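Local coordinates for EKC/KEOPS complex subunit GON7 (PDB 4WXA), which takes part, within the KEOPS complex, in forming the t6A modification of tRNA, where it likely supports the catalytic subunit KAE1, at residues D12-S17 with T86-L91; P4-S9 with D79-F84. All blocks are in the same frame, centred on the assembly; numbering follows the deposited sequence.

Contact 1. Residues D12-S17 with T86-L91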
loop_
_atom_site.group_PDB
_atom_site.type_symbol
_atom_site.label_atom_id
_atom_site.label_comp_id
_atom_site.label_asym_id
_atom_site.label_seq_id
_atom_site.Cartn_x
_atom_site.Cartn_y
_atom_site.Cartn_z
ATOM N N ASP D 12 -5.881 -11.199 -12.005
ATOM C CA ASP D 12 -7.199 -11.540 -12.558
ATOM C C ASP D 12 -7.675 -10.477 -13.571
ATOM O O ASP D 12 -8.802 -10.481 -13.958
ATOM C CB ASP D 12 -8.277 -11.745 -11.452
ATOM C CG ASP D 12 -8.500 -10.494 -10.571
ATOM O OD1 ASP D 12 -7.563 -9.668 -10.458
ATOM O OD2 ASP D 12 -9.592 -10.334 -9.967
ATOM N N GLY D 13 -6.827 -9.545 -13.967
ATOM C CA GLY D 13 -7.167 -8.640 -15.029
ATOM C C GLY D 13 -7.744 -7.347 -14.537
ATOM O O GLY D 13 -8.266 -6.596 -15.310
ATOM N N VAL D 14 -7.652 -7.091 -13.249
ATOM C CA VAL D 14 -8.269 -5.938 -12.625
ATOM C C VAL D 14 -7.277 -4.788 -12.482
ATOM O O VAL D 14 -6.162 -4.995 -12.050
ATOM C CB VAL D 14 -8.836 -6.338 -11.254
ATOM C CG1 VAL D 14 -9.222 -5.142 -10.406
ATOM C CG2 VAL D 14 -10.030 -7.244 -11.478
ATOM N N GLU D 15 -7.687 -3.572 -12.848
ATOM C CA GLU D 15 -6.778 -2.401 -12.717
ATOM C C GLU D 15 -7.582 -1.367 -12.027
ATOM O O GLU D 15 -8.697 -1.144 -12.388
ATOM C CB GLU D 15 -6.369 -1.860 -14.067
ATOM C CG GLU D 15 -5.533 -2.773 -14.951
ATOM C CD GLU D 15 -4.082 -2.711 -14.602
ATOM N N LYS D 16 -7.042 -0.726 -11.025
ATOM C CA LYS D 16 -7.868 0.148 -10.230
ATOM C C LYS D 16 -7.095 1.413 -9.945
ATOM O O LYS D 16 -6.000 1.349 -9.389
ATOM C CB LYS D 16 -8.214 -0.555 -8.950
ATOM C CG LYS D 16 -8.732 0.324 -7.846
ATOM C CD LYS D 16 -10.055 0.967 -8.196
ATOM C CE LYS D 16 -10.700 1.521 -6.956
ATOM N NZ LYS D 16 -11.675 2.557 -7.313
ATOM N N SER D 17 -7.675 2.552 -10.329
ATOM C CA SER D 17 -7.127 3.882 -9.981
ATOM C C SER D 17 -7.739 4.496 -8.752
ATOM O O SER D 17 -8.965 4.448 -8.556
ATOM C CB SER D 17 -7.369 4.868 -11.110
ATOM O OG SER D 17 -6.771 4.360 -12.261
ATOM N N THR D 86 -10.008 -4.785 1.194
ATOM C CA THR D 86 -10.855 -5.546 2.082
ATOM C C THR D 86 -12.005 -6.173 1.279
ATOM O O THR D 86 -12.234 -7.378 1.360
ATOM C CB THR D 86 -11.345 -4.669 3.243
ATOM O OG1 THR D 86 -10.199 -4.234 3.970
ATOM C CG2 THR D 86 -12.263 -5.465 4.190
ATOM N N GLY D 87 -12.669 -5.354 0.468
ATOM C CA GLY D 87 -13.668 -5.835 -0.477
ATOM C C GLY D 87 -13.182 -6.959 -1.377
ATOM O O GLY D 87 -13.925 -7.856 -1.698
ATOM N N ARG D 88 -11.935 -6.904 -1.811
ATOM C CA ARG D 88 -11.427 -7.946 -2.669
ATOM C C ARG D 88 -11.313 -9.210 -1.874
ATOM O O ARG D 88 -11.544 -10.274 -2.414
ATOM C CB ARG D 88 -10.057 -7.612 -3.239
ATOM C CG ARG D 88 -10.007 -6.374 -4.161
ATOM C CD ARG D 88 -10.070 -6.756 -5.619
ATOM N NE ARG D 88 -8.915 -7.533 -6.018
ATOM C CZ ARG D 88 -8.834 -8.225 -7.151
ATOM N NH1 ARG D 88 -9.846 -8.278 -8.013
ATOM N NH2 ARG D 88 -7.732 -8.890 -7.428
ATOM N N MET D 89 -10.923 -9.107 -0.605
ATOM C CA MET D 89 -10.817 -10.297 0.249
ATOM C C MET D 89 -12.228 -10.860 0.565
ATOM O O MET D 89 -12.463 -12.043 0.430
ATOM C CB MET D 89 -10.081 -9.987 1.538
ATOM C CG MET D 89 -8.564 -10.005 1.431
ATOM S SD MET D 89 -7.851 -9.221 2.901
ATOM C CE MET D 89 -8.065 -7.502 2.496
ATOM N N GLU D 90 -13.164 -9.995 0.950
ATOM C CA GLU D 90 -14.517 -10.415 1.221
ATOM C C GLU D 90 -15.128 -11.183 0.034
ATOM O O GLU D 90 -15.775 -12.182 0.243
ATOM C CB GLU D 90 -15.401 -9.234 1.714
ATOM C CG GLU D 90 -15.104 -8.821 3.181
ATOM C CD GLU D 90 -15.665 -7.462 3.627
ATOM N N LEU D 91 -14.904 -10.775 -1.203
ATOM C CA LEU D 91 -15.417 -11.564 -2.343
ATOM C C LEU D 91 -14.669 -12.872 -2.587
ATOM O O LEU D 91 -15.269 -13.818 -3.079
ATOM C CB LEU D 91 -15.387 -10.770 -3.656
ATOM C CG LEU D 91 -16.384 -9.631 -3.825
ATOM C CD1 LEU D 91 -16.125 -8.887 -5.135
ATOM C CD2 LEU D 91 -17.826 -10.130 -3.722
#
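Asp12, in the turn of a hairpin, and Arg88, on a helix, reach across from opposite directions to close a two-pronged salt bridge between backbones whose nearest CA atoms, Val14 and Arg88, are still 10.6 Å apart. The arginine chain bends at chi2 (-97°) and chi3 (-64°) on its way to Asp12, and its guanidinium grips end-on, one nitrogen to each oxygen. Arg88 NH1 gives the shorter bond, 2.8 Å to Asp12 OD2, lying in the guanidinium plane and using the syn lone pair of that oxygen. The second, from Arg88 NH2 to Asp12 OD1 at 3.1 Å, arrives from above the carboxylate plane, in keeping with the 50° between the carboxylate and guanidinium planes. Val14 slides past the arginine in the opposite sense: its CG1 lies over one guanidinium face, and its CG2 comes within 3.6 Å of Arg88 NH1. Gly13 and Val14 both face Ala10 in a G1 beta bulge. The remaining guanidinium nitrogen, Arg88 NE, forms a salt bridge with Asp63 of the PCC1 chain. One arginine thus answers two carboxylates from two proteins, which probably balance its charge and hold the guanidinium against rotation, tying hairpin turn, helix and partner subunit together.

Contact 2. Residues P4-S9 with D79-F84; sequences PVAQYS and DDINEF
Strand 5-9 passes the helical segment 79-84 with its closest backbone approach between Ala6 and Ile81, whose CA atoms stand 8.6 Å apart, so side chains alone bridge the space. Tyr8 and Phe84 do most of this work in a T-shaped pair, with the edge of Phe84 directed at the face of Tyr8. The ring planes are 68° apart and the centroids 5.1 Å. Phe84 CE2 sits above the tyrosine ring, displaced toward its rim, 3.6 Å from Tyr8 CD1. Both residues carry CG anti to the backbone N (chi1 165° for Tyr8, 173° for Phe84), which sends the two rings out from strand and helix until they cross at about a right angle. Farther along, the Ile81 side chain extends to bring its CD1 4.4 Å from Ala6 CB, a looser apolar touch. Beyond the ring, Tyr8 OH hydrogen-bonds to Asp63 of the PCC1 chain, and residues 5-9 pair antiparallel with a strand of that chain, so the sheet continues across the interface. Tyr8 consequently has two roles: its buried face joins the hydrophobic layer between sheet and helix, where the slightly positive ring edge of Phe84 should suit its electron-rich face, while its hydroxyl reaches the partner subunit.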
loop_
_atom_site.group_PDB
_atom_site.type_symbol
_atom_site.label_atom_id
_atom_site.label_comp_id
_atom_site.label_asym_id
_atom_site.label_seq_id
_atom_site.Cartn_x
_atom_site.Cartn_y
_atom_site.Cartn_z
ATOM N N PRO D 4 -1.964 13.430 -4.578
ATOM C CA PRO D 4 -1.406 12.115 -4.521
ATOM C C PRO D 4 -2.307 11.119 -5.233
ATOM O O PRO D 4 -3.484 11.283 -5.138
ATOM C CB PRO D 4 -1.358 11.826 -3.026
ATOM C CG PRO D 4 -2.422 12.659 -2.444
ATOM C CD PRO D 4 -2.491 13.885 -3.289
ATOM N N VAL D 5 -1.747 10.102 -5.911
ATOM C CA VAL D 5 -2.557 9.066 -6.551
ATOM C C VAL D 5 -2.000 7.650 -6.331
ATOM O O VAL D 5 -0.892 7.462 -5.842
ATOM C CB VAL D 5 -2.670 9.281 -8.088
ATOM C CG1 VAL D 5 -3.341 10.626 -8.416
ATOM C CG2 VAL D 5 -1.291 9.129 -8.734
ATOM N N ALA D 6 -2.801 6.668 -6.716
ATOM C CA ALA D 6 -2.377 5.309 -6.682
ATOM C C ALA D 6 -2.999 4.483 -7.785
ATOM O O ALA D 6 -4.113 4.759 -8.211
ATOM C CB ALA D 6 -2.734 4.733 -5.359
ATOM N N GLN D 7 -2.255 3.483 -8.254
ATOM C CA GLN D 7 -2.762 2.561 -9.250
ATOM C C GLN D 7 -2.488 1.093 -8.738
ATOM O O GLN D 7 -1.392 0.776 -8.253
ATOM C CB GLN D 7 -2.066 2.868 -10.566
ATOM C CG GLN D 7 -2.325 1.937 -11.738
ATOM C CD GLN D 7 -3.722 2.050 -12.295
ATOM O OE1 GLN D 7 -4.299 3.151 -12.392
ATOM N NE2 GLN D 7 -4.277 0.920 -12.674
ATOM N N TYR D 8 -3.493 0.242 -8.850
ATOM C CA TYR D 8 -3.423 -1.166 -8.407
ATOM C C TYR D 8 -3.638 -2.081 -9.567
ATOM O O TYR D 8 -4.438 -1.824 -10.434
ATOM C CB TYR D 8 -4.506 -1.457 -7.358
ATOM C CG TYR D 8 -4.800 -2.930 -7.067
ATOM C CD1 TYR D 8 -5.745 -3.627 -7.803
ATOM C CD2 TYR D 8 -4.143 -3.604 -6.056
ATOM C CE1 TYR D 8 -6.015 -4.963 -7.554
ATOM C CE2 TYR D 8 -4.391 -4.928 -5.799
ATOM C CZ TYR D 8 -5.344 -5.598 -6.551
ATOM O OH TYR D 8 -5.606 -6.898 -6.320
ATOM N N SER D 9 -2.942 -3.188 -9.555
ATOM C CA SER D 9 -3.028 -4.140 -10.640
ATOM C C SER D 9 -2.994 -5.586 -10.076
ATOM O O SER D 9 -2.215 -5.867 -9.214
ATOM C CB SER D 9 -1.809 -3.859 -11.497
ATOM O OG SER D 9 -1.746 -4.685 -12.630
ATOM N N ASP D 79 -7.571 5.106 3.101
ATOM C CA ASP D 79 -8.834 4.502 3.429
ATOM C C ASP D 79 -9.407 3.851 2.179
ATOM O O ASP D 79 -9.860 2.692 2.241
ATOM C CB ASP D 79 -9.791 5.546 4.022
ATOM C CG ASP D 79 -9.368 6.010 5.424
ATOM O OD1 ASP D 79 -8.431 5.407 5.991
ATOM O OD2 ASP D 79 -9.971 6.965 5.963
ATOM N N ASP D 80 -9.371 4.570 1.049
ATOM C CA ASP D 80 -9.775 3.993 -0.246
ATOM C C ASP D 80 -9.067 2.635 -0.482
ATOM O O ASP D 80 -9.696 1.623 -0.769
ATOM C CB ASP D 80 -9.466 4.916 -1.433
ATOM C CG ASP D 80 -10.225 6.222 -1.435
ATOM O OD1 ASP D 80 -11.259 6.390 -0.722
ATOM O OD2 ASP D 80 -9.749 7.102 -2.211
ATOM N N ILE D 81 -7.763 2.608 -0.350
ATOM C CA ILE D 81 -6.988 1.408 -0.625
ATOM C C ILE D 81 -7.450 0.297 0.316
ATOM O O ILE D 81 -7.679 -0.822 -0.111
ATOM C CB ILE D 81 -5.495 1.690 -0.467
ATOM C CG1 ILE D 81 -5.005 2.547 -1.635
ATOM C CG2 ILE D 81 -4.616 0.453 -0.522
ATOM C CD1 ILE D 81 -3.760 3.367 -1.339
ATOM N N ASN D 82 -7.602 0.621 1.593
ATOM C CA ASN D 82 -7.974 -0.358 2.592
ATOM C C ASN D 82 -9.394 -0.850 2.302
ATOM O O ASN D 82 -9.659 -2.052 2.271
ATOM C CB ASN D 82 -7.834 0.220 4.015
ATOM C CG ASN D 82 -6.425 0.001 4.632
ATOM O OD1 ASN D 82 -5.704 -0.955 4.326
ATOM N ND2 ASN D 82 -6.034 0.906 5.511
ATOM N N GLU D 83 -10.291 0.074 2.037
ATOM C CA GLU D 83 -11.630 -0.310 1.640
ATOM C C GLU D 83 -11.606 -1.247 0.405
ATOM O O GLU D 83 -12.216 -2.288 0.397
ATOM C CB GLU D 83 -12.483 0.944 1.398
ATOM C CG GLU D 83 -13.947 0.689 1.032
ATOM N N PHE D 84 -10.853 -0.888 -0.616
ATOM C CA PHE D 84 -10.848 -1.654 -1.856
ATOM C C PHE D 84 -10.301 -3.072 -1.652
ATOM O O PHE D 84 -10.793 -4.031 -2.248
ATOM C CB PHE D 84 -10.026 -0.905 -2.936
ATOM C CG PHE D 84 -9.824 -1.695 -4.191
ATOM C CD1 PHE D 84 -10.809 -1.775 -5.133
ATOM C CD2 PHE D 84 -8.638 -2.389 -4.392
ATOM C CE1 PHE D 84 -10.619 -2.529 -6.266
ATOM C CE2 PHE D 84 -8.451 -3.159 -5.519
ATOM C CZ PHE D 84 -9.449 -3.248 -6.452
#

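Contacts 1 and 2, with centres about 10 Å apart, are successive points at which a two-stranded hairpin rests on the same long helix, 66-94. Their segments alternate along the chain. The strands join them directly: Lys16 O lies 2.8 Å from Tyr8 N, and Ser17 OG lies 2.8 Å from Gln7 OE1, both probable hydrogen bonds. Their chemistries differ, an ion pair at the surface near the turn and a buried apolar layer farther from it, yet they meet where Arg88 and Tyr8 share Asp63 of the PCC1 chain; there Arg88 NH2 lies 3.1 Å from Tyr8 OH, at best a weak hydrogen bond. The pair illustrates how a small, partly ordered protein can pack a hairpin on a helix and, with the same side chains, meet its partner.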